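Long-range contact in bacterial regulatory proteins, tetR family (Corynebacterium glutamicum, PDB 3AQT), which binds resorcinol in its all-helical ligand domain and probably acts as a TetR-family transcriptional repressor, contacting DNA through a helix-turn-helix: residues B[173-178]-B[221-226]. Sequence-based numbering, arbitrary orientation.
Sequences GRFTIE and VGVQAA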
loop_
_atom_site.group_PDB
_atom_site.type_symbol
_atom_site.label_atom_id
_atom_site.label_comp_id
_atom_site.label_asym_id
_atom_site.label_seq_id
_atom_site.Cartn_x
_atom_site.Cartn_y
_atom_site.Cartn_z
ATOM N N GLY B 173 -11.330 12.720 -22.135
ATOM C CA GLY B 173 -10.510 13.870 -21.798
ATOM C C GLY B 173 -10.696 14.393 -20.380
ATOM O O GLY B 173 -10.174 15.454 -20.031
ATOM N N ARG B 174 -11.441 13.663 -19.557
ATOM C CA ARG B 174 -11.676 14.072 -18.176
ATOM C C ARG B 174 -10.432 13.847 -17.312
ATOM O O ARG B 174 -10.162 14.616 -16.397
ATOM C CB ARG B 174 -12.838 13.276 -17.587
ATOM C CG ARG B 174 -13.374 13.810 -16.266
ATOM C CD ARG B 174 -14.068 15.143 -16.462
ATOM N NE ARG B 174 -14.982 15.465 -15.369
ATOM C CZ ARG B 174 -14.891 16.562 -14.620
ATOM N NH1 ARG B 174 -13.919 17.439 -14.839
ATOM N NH2 ARG B 174 -15.790 16.796 -13.674
ATOM N N PHE B 175 -9.682 12.790 -17.608
ATOM C CA PHE B 175 -8.484 12.465 -16.846
ATOM C C PHE B 175 -7.216 12.548 -17.683
ATOM O O PHE B 175 -7.258 12.447 -18.911
ATOM C CB PHE B 175 -8.552 11.035 -16.286
ATOM C CG PHE B 175 -9.734 10.761 -15.405
ATOM C CD1 PHE B 175 -10.264 11.743 -14.589
ATOM C CD2 PHE B 175 -10.290 9.490 -15.367
ATOM C CE1 PHE B 175 -11.337 11.461 -13.744
ATOM C CE2 PHE B 175 -11.360 9.196 -14.529
ATOM C CZ PHE B 175 -11.885 10.182 -13.716
ATOM N N THR B 176 -6.089 12.713 -16.997
ATOM C CA THR B 176 -4.779 12.740 -17.632
ATOM C C THR B 176 -3.998 11.645 -16.918
ATOM O O THR B 176 -3.715 11.761 -15.726
ATOM C CB THR B 176 -4.062 14.085 -17.424
ATOM O OG1 THR B 176 -4.781 15.119 -18.105
ATOM C CG2 THR B 176 -2.634 14.018 -17.963
ATOM N N ILE B 177 -3.663 10.583 -17.640
ATOM C CA ILE B 177 -2.948 9.459 -17.053
ATOM C C ILE B 177 -1.906 8.936 -18.023
ATOM O O ILE B 177 -2.219 8.665 -19.180
ATOM C CB ILE B 177 -3.927 8.303 -16.734
ATOM C CG1 ILE B 177 -5.007 8.778 -15.766
ATOM C CG2 ILE B 177 -3.175 7.113 -16.168
ATOM C CD1 ILE B 177 -6.225 7.863 -15.658
ATOM N N GLU B 178 -0.674 8.766 -17.552
ATOM C CA GLU B 178 0.397 8.275 -18.416
ATOM C C GLU B 178 0.455 6.754 -18.463
ATOM O O GLU B 178 0.804 6.173 -19.490
ATOM C CB GLU B 178 1.739 8.826 -17.948
ATOM C CG GLU B 178 1.818 10.339 -18.008
ATOM C CD GLU B 178 2.993 10.888 -17.235
ATOM O OE1 GLU B 178 2.988 10.780 -15.992
ATOM O OE2 GLU B 178 3.927 11.421 -17.866
ATOM N N VAL B 221 -5.357 11.719 -10.961
ATOM C CA VAL B 221 -5.643 11.385 -12.353
ATOM C C VAL B 221 -5.869 12.580 -13.290
ATOM O O VAL B 221 -6.419 12.427 -14.388
ATOM C CB VAL B 221 -6.818 10.376 -12.485
ATOM C CG1 VAL B 221 -6.355 9.006 -12.007
ATOM C CG2 VAL B 221 -8.030 10.840 -11.694
ATOM N N GLY B 222 -5.443 13.766 -12.857
ATOM C CA GLY B 222 -5.532 14.933 -13.716
ATOM C C GLY B 222 -6.679 15.910 -13.600
ATOM O O GLY B 222 -6.948 16.655 -14.541
ATOM N N VAL B 223 -7.351 15.925 -12.462
ATOM C CA VAL B 223 -8.460 16.835 -12.260
ATOM C C VAL B 223 -7.974 18.054 -11.483
ATOM O O VAL B 223 -7.276 17.918 -10.477
ATOM C CB VAL B 223 -9.599 16.134 -11.476
ATOM C CG1 VAL B 223 -10.720 17.115 -11.169
ATOM C CG2 VAL B 223 -10.131 14.969 -12.283
ATOM N N GLN B 224 -8.332 19.241 -11.967
ATOM C CA GLN B 224 -7.963 20.502 -11.330
ATOM C C GLN B 224 -8.186 20.403 -9.820
ATOM O O GLN B 224 -9.225 19.933 -9.358
ATOM C CB GLN B 224 -8.796 21.646 -11.940
ATOM C CG GLN B 224 -9.082 22.852 -11.022
ATOM C CD GLN B 224 -7.876 23.764 -10.812
ATOM O OE1 GLN B 224 -6.918 23.406 -10.123
ATOM N NE2 GLN B 224 -7.922 24.952 -11.410
ATOM N N ALA B 225 -7.192 20.849 -9.062
ATOM C CA ALA B 225 -7.224 20.800 -7.608
ATOM C C ALA B 225 -8.531 21.236 -6.972
ATOM O O ALA B 225 -9.091 20.510 -6.146
ATOM C CB ALA B 225 -6.082 21.624 -7.052
ATOM N N ALA B 226 -9.020 22.419 -7.343
ATOM C CA ALA B 226 -10.263 22.937 -6.764
ATOM C C ALA B 226 -11.510 22.187 -7.219
ATOM O O ALA B 226 -12.455 21.997 -6.442
ATOM C CB ALA B 226 -10.412 24.415 -7.079
HETATM O O HOH W 1 -7.135 16.444 -17.292
#
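The backbone N-H of Thr176 donates to the carbonyl O of Val221, with N and O 2.6 Å apart and an angle of 159° at the hydrogen. The two segments come closest at Thr176 and Gly222, their CA atoms 4.6 Å apart. A water joins them a second time, bonded to Thr176 OG1 and donating to the O of Gly222, both at 2.8 Å. On the apolar side, Val221 spreads its two methyls between neighbours two residues apart: CG2 lies over one face of the Phe175 ring in a CH-pi contact, 4.0 Å from the centroid and 20° off the normal, while CG1 meets Ile177 CD1 at 3.8 Å. Phe175 CG sits anti to its carbonyl carbon (chi1 -58°), which lays the ring alongside Val221 and brings its edge to Val223 CG2, 4.0 Å from CD1. Helix 209-220 ends here in a Schellman motif with Gly222 as C-prime residue; its positive phi turns the chain toward helix 225-231, with Gln224 at the N-cap position of that helix. The contact joins the loop between helices 159-171 and 180-199 to this turn in the C-terminal TetR-like domain. Leu166 of helix 159-171 touches both Phe175 and Val221, and the Phe175 side chain lies about 8 Å from bound resorcinol. The guanidinium of Arg174 forms salt bridges with Asp118 (through NH2) and Glu227 (through NH1), tying the loop to the residue just before helix 119-134 and to helix 225-231. Across the dimer interface, Thr176 packs on Ala225 of the second subunit, and Glu178 forms salt bridges with Arg219 and Arg229 of that subunit.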